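PDB 3TW9: putative dehydratase from Salmonella enterica subsp. enterica serovar Enteritidis, which has low magnesium-dependent D-gluconate dehydratase activity in vitro, forming 2-dehydro-3-deoxy-D-gluconate, but probably plays no significant part in gluconate breakdown in vivo. Local coordinates for residues 163-168 and 176-181. Sequence-based numbering, arbitrary orientation.
Sequences DNIRAR and VRCQMG
The flat guanidinium of Arg168 takes no part in the meeting with Val176; Ala167 CB lies over one of its faces, offset toward the rim, while NH1 forms a salt bridge with Glu171. Only the root of this arginine serves the contact, with CB 4.1 Å from Val176 CG1. Bends at chi2 and chi3 then turn the chain back along its own helix, keeping the charge apart from the apolar seam. The second guanidinium, that of Arg177, carries Gln179 CD over one face, again toward the rim. Arg177, unlike Val176, points away from helix 158-171; its NH2 forms a salt bridge with Asp154, and its NH1 a long, weak ion pair with the magnesium ligand Asp248.

Ile165 supplies most of the helix side of the contact, touching both Val176, which points at the helix, and the sulfur of Cys178. Its CG2 methyl meets Val176 CG2 at 4.0 Å, the two side chains crossing at about a right angle. The longer branch, with CG1 anti to the carbonyl carbon (chi1 -63°) and an extended chi2, carries CD1 to 3.7 Å from Cys178 SG. Beta-branched Val176 suits an extended backbone and offers one methyl to each helix residue, whereas slim Cys178 accepts the isoleucine tip. Leu235 and Leu239 of helix 221-239 also pack on Ile165.

The contact joins the helix and second strand of the beta-alpha-beta unit 147-152, 158-171, 175-177 in the barrel domain of this enolase-superfamily enzyme. No hydrogen bond crosses it, so its cohesion comes from dispersion and the burial of apolar surface, with the polar ends of both arginines directed to other partners.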
loop_
_atom_site.group_PDB
_atom_site.type_symbol
_atom_site.label_atom_id
_atom_site.label_comp_id
_atom_site.label_asym_id
_atom_site.label_seq_id
_atom_site.Cartn_x
_atom_site.Cartn_y
_atom_site.Cartn_z
ATOM N N ASP C 163 40.525 6.067 -5.320
ATOM C CA ASP C 163 40.965 6.264 -3.934
ATOM C C ASP C 163 39.786 6.555 -3.010
ATOM O O ASP C 163 39.785 6.109 -1.868
ATOM C CB ASP C 163 41.987 7.412 -3.817
ATOM C CG ASP C 163 43.330 7.101 -4.492
ATOM O OD1 ASP C 163 43.558 5.955 -4.945
ATOM O OD2 ASP C 163 44.162 8.031 -4.579
ATOM N N ASN C 164 38.799 7.321 -3.500
ATOM C CA ASN C 164 37.593 7.617 -2.728
ATOM C C ASN C 164 36.804 6.331 -2.432
ATOM O O ASN C 164 36.338 6.149 -1.314
ATOM C CB ASN C 164 36.717 8.689 -3.408
ATOM C CG ASN C 164 37.313 10.079 -3.318
ATOM O OD1 ASN C 164 38.275 10.310 -2.586
ATOM N ND2 ASN C 164 36.754 11.014 -4.080
ATOM N N ILE C 165 36.716 5.435 -3.422
ATOM C CA ILE C 165 36.061 4.124 -3.293
ATOM C C ILE C 165 36.770 3.292 -2.244
ATOM O O ILE C 165 36.130 2.749 -1.360
ATOM C CB ILE C 165 36.012 3.312 -4.637
ATOM C CG1 ILE C 165 35.183 4.036 -5.702
ATOM C CG2 ILE C 165 35.374 1.936 -4.418
ATOM C CD1 ILE C 165 35.355 3.452 -7.081
ATOM N N ARG C 166 38.101 3.222 -2.336
ATOM C CA ARG C 166 38.913 2.554 -1.310
ATOM C C ARG C 166 38.656 3.119 0.087
ATOM O O ARG C 166 38.380 2.356 1.024
ATOM C CB ARG C 166 40.404 2.606 -1.673
ATOM C CG ARG C 166 40.779 1.654 -2.811
ATOM C CD ARG C 166 42.268 1.334 -2.824
ATOM N NE ARG C 166 42.568 0.252 -3.759
ATOM C CZ ARG C 166 42.905 0.430 -5.033
ATOM N NH1 ARG C 166 42.992 1.658 -5.541
ATOM N NH2 ARG C 166 43.155 -0.624 -5.803
ATOM N N ALA C 167 38.709 4.446 0.214
ATOM C CA ALA C 167 38.405 5.127 1.474
ATOM C C ALA C 167 37.015 4.777 2.005
ATOM O O ALA C 167 36.844 4.510 3.200
ATOM C CB ALA C 167 38.560 6.642 1.320
ATOM N N ARG C 168 36.016 4.748 1.122
ATOM C CA ARG C 168 34.651 4.464 1.599
ATOM C C ARG C 168 34.484 2.989 1.975
ATOM O O ARG C 168 33.747 2.666 2.916
ATOM C CB ARG C 168 33.573 4.900 0.574
ATOM C CG ARG C 168 33.558 6.395 0.220
ATOM C CD ARG C 168 33.107 7.349 1.341
ATOM N NE ARG C 168 34.173 7.726 2.284
ATOM C CZ ARG C 168 35.200 8.543 2.024
ATOM N NH1 ARG C 168 36.085 8.810 2.975
ATOM N NH2 ARG C 168 35.365 9.101 0.836
ATOM N N VAL C 176 28.709 1.547 -3.453
ATOM C CA VAL C 176 29.209 2.900 -3.791
ATOM C C VAL C 176 28.753 3.352 -5.159
ATOM O O VAL C 176 28.721 2.556 -6.077
ATOM C CB VAL C 176 30.778 2.992 -3.813
ATOM C CG1 VAL C 176 31.335 3.049 -2.389
ATOM C CG2 VAL C 176 31.384 1.821 -4.570
ATOM N N ARG C 177 28.444 4.638 -5.281
ATOM C CA ARG C 177 28.211 5.230 -6.594
ATOM C C ARG C 177 29.538 5.609 -7.204
ATOM O O ARG C 177 30.341 6.268 -6.540
ATOM C CB ARG C 177 27.376 6.484 -6.466
ATOM C CG ARG C 177 26.979 7.054 -7.849
ATOM C CD ARG C 177 26.130 8.292 -7.708
ATOM N NE ARG C 177 26.960 9.492 -7.654
ATOM C CZ ARG C 177 26.521 10.716 -7.922
ATOM N NH1 ARG C 177 25.243 10.905 -8.251
ATOM N NH2 ARG C 177 27.359 11.749 -7.856
ATOM N N CYS C 178 29.742 5.210 -8.460
ATOM C CA CYS C 178 30.987 5.445 -9.194
ATOM C C CYS C 178 30.688 6.198 -10.466
ATOM O O CYS C 178 29.910 5.729 -11.307
ATOM C CB CYS C 178 31.658 4.126 -9.569
ATOM S SG CYS C 178 31.870 3.020 -8.171
ATOM N N GLN C 179 31.296 7.373 -10.587
ATOM C CA GLN C 179 31.157 8.226 -11.768
ATOM C C GLN C 179 32.538 8.548 -12.357
ATOM O O GLN C 179 33.577 8.333 -11.705
ATOM C CB GLN C 179 30.406 9.524 -11.424
ATOM C CG GLN C 179 29.038 9.369 -10.675
ATOM C CD GLN C 179 27.921 8.724 -11.509
ATOM O OE1 GLN C 179 27.258 7.809 -11.038
ATOM N NE2 GLN C 179 27.716 9.202 -12.730
ATOM N N MET C 180 32.544 9.070 -13.587
ATOM C CA MET C 180 33.769 9.561 -14.239
ATOM C C MET C 180 34.318 10.708 -13.404
ATOM O O MET C 180 33.588 11.301 -12.604
ATOM C CB MET C 180 33.454 10.109 -15.643
ATOM C CG MET C 180 32.913 9.100 -16.670
ATOM S SD MET C 180 34.029 7.764 -17.131
ATOM C CE MET C 180 35.450 8.662 -17.762
ATOM N N GLY C 181 35.594 11.036 -13.598
ATOM C CA GLY C 181 36.156 12.244 -12.990
ATOM C C GLY C 181 35.422 13.479 -13.488
ATOM O O GLY C 181 35.022 13.540 -14.652
#